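Local coordinates for threonine phosphate decarboxylase-like enzyme (Sulfurospirillum multivorans, PDB 6OUX), which is a pyridoxal phosphate-dependent decarboxylase that converts L-serine O-phosphate to ethanolamine O-phosphate for the biosynthesis of norcobamides, at residues A[7-18]-A[340-349]. Residues are numbered along the deposited sequence; the frame is centred on the assembly and turned at random.
Sequences NARNTQFTKAFH and SFVISALLVE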
ATOM      1  N   ASN A   7      29.835  29.183 -17.980  1.00 33.46           N
ATOM      2  CA  ASN A   7      29.135  27.906 -17.905  1.00 35.98           C
ATOM      3  C   ASN A   7      29.661  26.867 -16.906  1.00 33.45           C
ATOM      4  O   ASN A   7      29.005  25.847 -16.716  1.00 33.62           O
ATOM      5  CB  ASN A   7      29.011  27.308 -19.305  1.00 33.98           C
ATOM      6  CG  ASN A   7      28.040  28.109 -20.174  1.00 36.86           C
ATOM      7  OD1 ASN A   7      27.260  28.945 -19.673  1.00 34.60           O
ATOM      8  ND2 ASN A   7      28.112  27.891 -21.478  1.00 38.57           N
ATOM      9  N   ALA A   8      30.818  27.117 -16.281  1.00 28.10           N
ATOM     10  CA  ALA A   8      31.320  26.233 -15.227  1.00 29.17           C
ATOM     11  C   ALA A   8      30.958  26.768 -13.816  1.00 29.43           C
ATOM     12  O   ALA A   8      31.376  26.177 -12.809  1.00 27.40           O
ATOM     13  CB  ALA A   8      32.832  26.059 -15.373  1.00 27.93           C
ATOM     14  N   ARG A   9      30.209  27.884 -13.774  1.00 27.68           N
ATOM     15  CA  ARG A   9      29.731  28.549 -12.548  1.00 34.73           C
ATOM     16  C   ARG A   9      29.254  27.634 -11.412  1.00 30.44           C
ATOM     17  O   ARG A   9      29.464  27.935 -10.254  1.00 32.23           O
ATOM     18  CB  ARG A   9      28.473  29.336 -12.876  1.00 40.68           C
ATOM     19  CG  ARG A   9      28.599  30.813 -13.037  1.00 48.06           C
ATOM     20  CD  ARG A   9      27.238  31.335 -13.534  1.00 54.15           C
ATOM     21  NE  ARG A   9      26.971  30.911 -14.923  1.00 56.06           N
ATOM     22  CZ  ARG A   9      25.922  30.204 -15.354  1.00 47.69           C
ATOM     23  NH1 ARG A   9      24.959  29.807 -14.530  1.00 46.32           N
ATOM     24  NH2 ARG A   9      25.836  29.897 -16.639  1.00 44.74           N
ATOM     25  N   ASN A  10      28.508  26.591 -11.748  1.00 27.28           N
ATOM     26  CA  ASN A  10      27.829  25.765 -10.719  1.00 26.86           C
ATOM     27  C   ASN A  10      28.491  24.425 -10.465  1.00 25.33           C
ATOM     28  O   ASN A  10      27.883  23.510  -9.896  1.00 25.64           O
ATOM     29  CB  ASN A  10      26.358  25.520 -11.124  1.00 28.87           C
ATOM     30  CG  ASN A  10      25.516  26.799 -11.196  1.00 28.54           C
ATOM     31  OD1 ASN A  10      24.710  26.977 -12.128  1.00 33.29           O
ATOM     32  ND2 ASN A  10      25.654  27.666 -10.204  1.00 28.64           N
ATOM     33  N   THR A  11      29.757  24.309 -10.887  1.00 23.68           N
ATOM     34  CA  THR A  11      30.460  23.061 -10.911  1.00 22.30           C
ATOM     35  C   THR A  11      30.469  22.400  -9.514  1.00 20.05           C
ATOM     36  O   THR A  11      30.209  21.189  -9.382  1.00 19.01           O
ATOM     37  CB  THR A  11      31.926  23.238 -11.472  1.00 20.94           C
ATOM     38  OG1 THR A  11      31.914  23.649 -12.853  1.00 20.31           O
ATOM     39  CG2 THR A  11      32.707  21.983 -11.385  1.00 19.89           C
ATOM     40  N   GLN A  12      30.760  23.199  -8.500  1.00 23.50           N
ATOM     41  CA  GLN A  12      30.840  22.710  -7.102  1.00 24.06           C
ATOM     42  C   GLN A  12      29.506  22.092  -6.718  1.00 24.44           C
ATOM     43  O   GLN A  12      29.415  20.940  -6.298  1.00 26.15           O
ATOM     44  CB  GLN A  12      31.245  23.833  -6.134  1.00 23.24           C
ATOM     45  CG  GLN A  12      31.507  23.288  -4.719  1.00 25.99           C
ATOM     46  CD  GLN A  12      31.973  24.346  -3.704  1.00 24.67           C
ATOM     47  OE1 GLN A  12      32.031  25.556  -3.965  1.00 23.46           O
ATOM     48  NE2 GLN A  12      32.337  23.868  -2.548  1.00 23.67           N
ATOM     49  N   PHE A  13      28.450  22.837  -6.964  1.00 25.16           N
ATOM     50  CA  PHE A  13      27.107  22.304  -6.766  1.00 22.68           C
ATOM     51  C   PHE A  13      26.851  21.028  -7.587  1.00 23.05           C
ATOM     52  O   PHE A  13      26.434  19.978  -7.067  1.00 21.82           O
ATOM     53  CB  PHE A  13      26.085  23.369  -7.110  1.00 21.82           C
ATOM     54  CG  PHE A  13      24.665  22.899  -6.979  1.00 21.61           C
ATOM     55  CD1 PHE A  13      24.010  22.222  -8.055  1.00 21.62           C
ATOM     56  CD2 PHE A  13      23.969  23.086  -5.788  1.00 23.36           C
ATOM     57  CE1 PHE A  13      22.724  21.784  -7.922  1.00 21.16           C
ATOM     58  CE2 PHE A  13      22.667  22.638  -5.679  1.00 22.21           C
ATOM     59  CZ  PHE A  13      22.044  22.011  -6.745  1.00 21.66           C
ATOM     60  N   THR A  14      27.107  21.101  -8.887  1.00 25.48           N
ATOM     61  CA  THR A  14      26.899  19.909  -9.754  1.00 21.32           C
ATOM     62  C   THR A  14      27.607  18.681  -9.272  1.00 21.41           C
ATOM     63  O   THR A  14      27.038  17.556  -9.264  1.00 22.17           O
ATOM     64  CB  THR A  14      27.381  20.184 -11.162  1.00 22.14           C
ATOM     65  OG1 THR A  14      26.745  21.351 -11.657  1.00 22.23           O
ATOM     66  CG2 THR A  14      27.137  18.973 -12.075  1.00 22.51           C
ATOM     67  N   LYS A  15      28.870  18.845  -8.867  1.00 23.09           N
ATOM     68  CA  LYS A  15      29.607  17.680  -8.381  1.00 22.97           C
ATOM     69  C   LYS A  15      29.006  17.097  -7.129  1.00 23.06           C
ATOM     70  O   LYS A  15      28.866  15.860  -7.027  1.00 24.10           O
ATOM     71  CB  LYS A  15      31.109  17.990  -8.166  1.00 24.95           C
ATOM     72  CG  LYS A  15      31.863  18.061  -9.489  1.00 24.66           C
ATOM     73  CD  LYS A  15      33.350  18.041  -9.210  1.00 26.95           C
ATOM     74  CE  LYS A  15      34.171  18.496 -10.411  1.00 25.87           C
ATOM     75  NZ  LYS A  15      35.474  17.797 -10.293  1.00 28.01           N
ATOM     76  N   ALA A  16      28.663  17.955  -6.152  1.00 24.28           N
ATOM     77  CA  ALA A  16      28.042  17.469  -4.903  1.00 22.20           C
ATOM     78  C   ALA A  16      26.694  16.818  -5.229  1.00 25.68           C
ATOM     79  O   ALA A  16      26.336  15.752  -4.707  1.00 27.93           O
ATOM     80  CB  ALA A  16      27.839  18.640  -3.950  1.00 22.11           C
ATOM     81  N   PHE A  17      25.947  17.461  -6.118  1.00 26.12           N
ATOM     82  CA  PHE A  17      24.604  16.957  -6.507  1.00 28.91           C
ATOM     83  C   PHE A  17      24.664  15.489  -7.074  1.00 32.57           C
ATOM     84  O   PHE A  17      23.952  14.583  -6.608  1.00 29.87           O
ATOM     85  CB  PHE A  17      23.995  18.011  -7.451  1.00 26.35           C
ATOM     86  CG  PHE A  17      22.710  17.608  -8.120  1.00 25.89           C
ATOM     87  CD1 PHE A  17      21.484  17.864  -7.516  1.00 21.74           C
ATOM     88  CD2 PHE A  17      22.721  17.022  -9.385  1.00 25.66           C
ATOM     89  CE1 PHE A  17      20.313  17.530  -8.166  1.00 22.88           C
ATOM     90  CE2 PHE A  17      21.523  16.681 -10.028  1.00 24.24           C
ATOM     91  CZ  PHE A  17      20.338  16.923  -9.393  1.00 20.96           C
ATOM     92  N   HIS A  18      25.587  15.243  -7.999  1.00 36.23           N
ATOM     93  CA  HIS A  18      25.936  13.866  -8.421  1.00 37.88           C
ATOM     94  C   HIS A  18      26.425  12.891  -7.345  1.00 37.64           C
ATOM     95  O   HIS A  18      26.136  11.706  -7.409  1.00 42.66           O
ATOM     96  CB  HIS A  18      26.985  13.907  -9.513  1.00 39.56           C
ATOM     97  CG  HIS A  18      26.473  14.381 -10.843  1.00 47.90           C
ATOM     98  ND1 HIS A  18      25.129  14.466 -11.157  1.00 53.01           N
ATOM     99  CD2 HIS A  18      27.139  14.755 -11.961  1.00 48.61           C
ATOM    100  CE1 HIS A  18      24.994  14.887 -12.404  1.00 52.17           C
ATOM    101  NE2 HIS A  18      26.201  15.057 -12.916  1.00 53.00           N
ATOM    102  N   SER A 340      23.170  17.658 -16.828  1.00 14.84           N
ATOM    103  CA  SER A 340      23.628  18.087 -15.440  1.00 17.52           C
ATOM    104  C   SER A 340      23.830  19.612 -15.298  1.00 16.35           C
ATOM    105  O   SER A 340      23.414  20.217 -14.314  1.00 17.43           O
ATOM    106  CB  SER A 340      24.929  17.325 -15.002  1.00 17.95           C
ATOM    107  OG  SER A 340      25.994  17.548 -15.960  1.00 16.66           O
ATOM    108  N   PHE A 341      24.389  20.227 -16.325  1.00 18.07           N
ATOM    109  CA  PHE A 341      24.539  21.662 -16.405  1.00 18.16           C
ATOM    110  C   PHE A 341      23.194  22.360 -16.336  1.00 17.99           C
ATOM    111  O   PHE A 341      23.044  23.282 -15.578  1.00 19.06           O
ATOM    112  CB  PHE A 341      25.219  22.065 -17.702  1.00 20.30           C
ATOM    113  CG  PHE A 341      25.184  23.539 -17.965  1.00 21.22           C
ATOM    114  CD1 PHE A 341      26.011  24.424 -17.245  1.00 22.87           C
ATOM    115  CD2 PHE A 341      24.335  24.057 -18.925  1.00 21.30           C
ATOM    116  CE1 PHE A 341      25.924  25.787 -17.475  1.00 23.00           C
ATOM    117  CE2 PHE A 341      24.258  25.418 -19.150  1.00 21.82           C
ATOM    118  CZ  PHE A 341      25.035  26.276 -18.430  1.00 21.70           C
ATOM    119  N   VAL A 342      22.237  21.882 -17.115  1.00 17.25           N
ATOM    120  CA  VAL A 342      20.910  22.462 -17.188  1.00 16.55           C
ATOM    121  C   VAL A 342      20.163  22.236 -15.902  1.00 17.38           C
ATOM    122  O   VAL A 342      19.580  23.168 -15.360  1.00 17.28           O
ATOM    123  CB  VAL A 342      20.127  21.999 -18.429  1.00 15.24           C
ATOM    124  CG1 VAL A 342      18.727  22.597 -18.482  1.00 14.87           C
ATOM    125  CG2 VAL A 342      20.871  22.432 -19.635  1.00 16.46           C
ATOM    126  N   ILE A 343      20.199  21.023 -15.396  1.00 16.55           N
ATOM    127  CA  ILE A 343      19.536  20.691 -14.117  1.00 16.13           C
ATOM    128  C   ILE A 343      20.033  21.498 -12.905  1.00 17.79           C
ATOM    129  O   ILE A 343      19.236  22.009 -12.113  1.00 15.56           O
ATOM    130  CB  ILE A 343      19.559  19.192 -13.883  1.00 16.04           C
ATOM    131  CG1 ILE A 343      18.720  18.512 -14.954  1.00 17.42           C
ATOM    132  CG2 ILE A 343      19.085  18.797 -12.476  1.00 16.44           C
ATOM    133  CD1 ILE A 343      19.063  17.013 -15.179  1.00 17.94           C
ATOM    134  N   SER A 344      21.350  21.699 -12.819  1.00 17.64           N
ATOM    135  CA  SER A 344      21.934  22.497 -11.771  1.00 18.61           C
ATOM    136  C   SER A 344      21.594  23.984 -11.895  1.00 18.30           C
ATOM    137  O   SER A 344      21.302  24.636 -10.907  1.00 17.36           O
ATOM    138  CB  SER A 344      23.446  22.273 -11.748  1.00 19.85           C
ATOM    139  OG  SER A 344      23.729  20.948 -11.433  1.00 22.20           O
ATOM    140  N   ALA A 345      21.611  24.521 -13.095  1.00 18.57           N
ATOM    141  CA  ALA A 345      21.266  25.918 -13.248  1.00 19.43           C
ATOM    142  C   ALA A 345      19.800  26.177 -12.946  1.00 20.45           C
ATOM    143  O   ALA A 345      19.471  27.205 -12.313  1.00 20.30           O
ATOM    144  CB  ALA A 345      21.616  26.421 -14.646  1.00 19.77           C
ATOM    145  N   LEU A 346      18.916  25.262 -13.372  1.00 20.83           N
ATOM    146  CA  LEU A 346      17.504  25.372 -13.046  1.00 18.55           C
ATOM    147  C   LEU A 346      17.294  25.372 -11.544  1.00 19.52           C
ATOM    148  O   LEU A 346      16.467  26.147 -11.033  1.00 17.62           O
ATOM    149  CB  LEU A 346      16.692  24.229 -13.686  1.00 21.17           C
ATOM    150  CG  LEU A 346      16.495  24.368 -15.204  1.00 19.85           C
ATOM    151  CD1 LEU A 346      16.134  23.047 -15.851  1.00 19.81           C
ATOM    152  CD2 LEU A 346      15.448  25.429 -15.503  1.00 20.17           C
ATOM    153  N   LEU A 347      17.968  24.483 -10.830  1.00 18.83           N
ATOM    154  CA  LEU A 347      17.795  24.421  -9.357  1.00 20.88           C
ATOM    155  C   LEU A 347      18.330  25.736  -8.703  1.00 21.39           C
ATOM    156  O   LEU A 347      17.604  26.468  -7.987  1.00 20.14           O
ATOM    157  CB  LEU A 347      18.520  23.201  -8.769  1.00 19.10           C
ATOM    158  CG  LEU A 347      17.732  21.904  -8.965  1.00 19.88           C
ATOM    159  CD1 LEU A 347      18.573  20.685  -8.590  1.00 18.95           C
ATOM    160  CD2 LEU A 347      16.432  21.959  -8.173  1.00 19.22           C
ATOM    161  N   VAL A 348      19.579  26.045  -9.009  1.00 21.18           N
ATOM    162  CA  VAL A 348      20.299  27.076  -8.249  1.00 23.60           C
ATOM    163  C   VAL A 348      19.710  28.447  -8.580  1.00 23.78           C
ATOM    164  O   VAL A 348      19.491  29.271  -7.718  1.00 25.75           O
ATOM    165  CB  VAL A 348      21.833  26.978  -8.538  1.00 25.25           C
ATOM    166  CG1 VAL A 348      22.619  28.202  -8.069  1.00 27.00           C
ATOM    167  CG2 VAL A 348      22.420  25.753  -7.874  1.00 24.20           C
ATOM    168  N   GLU A 349      19.465  28.704  -9.843  1.00 23.66           N
ATOM    169  CA  GLU A 349      19.155  30.036 -10.293  1.00 25.96           C
ATOM    170  C   GLU A 349      17.648  30.273 -10.275  1.00 27.62           C
ATOM    171  O   GLU A 349      17.204  31.404 -10.099  1.00 23.59           O
ATOM    172  CB  GLU A 349      19.816  30.263 -11.668  1.00 27.40           C
ATOM    173  CG  GLU A 349      21.326  30.282 -11.544  1.00 30.78           C
ATOM    174  CD  GLU A 349      22.120  30.062 -12.841  1.00 32.25           C
ATOM    175  OE1 GLU A 349      21.607  30.315 -13.960  1.00 35.48           O
ATOM    176  OE2 GLU A 349      23.293  29.626 -12.709  1.00 30.56           O
TER
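F13 meets V348, and F341 meets N7, in a helix-on-helix packing of this fold-type I PLP enzyme of the aminotransferase class I and II family: helix 11-19, near the N-terminus, lies across helix 339-350. The two axes pass 9.7 Å apart at 107°, and T14 and S344 sit where the backbones come nearest. With CG anti to the backbone N (chi1 178°), the F13 ring lies against helix 339-350. Over the centre of one ring face lies V348 CG2, a CH-pi contact with CG2 3.6 Å from the F13 centroid and almost on the ring normal. The ring edge meets S344 OG in plane, while F38 stacks on the same ring from outside the pair of helices. N10, just before the first turn, packs its side chain against A345 and V348. One turn beyond F13, F17 brings CE1 against L347 CD1 at 3.6 Å and CZ against I343 CG2. I343 also touches V354 and T356 of strand 352-356; its side chain lies about 7 Å from that of R355, a probable O-phospho-L-serine ligand. F341 takes the loop end of segment 7-18: its CE1 lies 3.2 Å from the carbonyl O of N7, and its CZ meets the N7 amide, whose plane is turned 60° from the ring. I388 of helix 375-388 touches both F341 and A345. R9 reaches E349 in a salt bridge, the carboxylate oxygen arriving at the guanidinium edge; the 2.5 Å between R9 NH1 and E349 OE2 is unusually short, its exact length doubtful. In the middle, S344 OG donates to S340 O, which also receives S344 N from the opposite face of its plane, and T14 OG1 lies 3.1 Å from S344 OG.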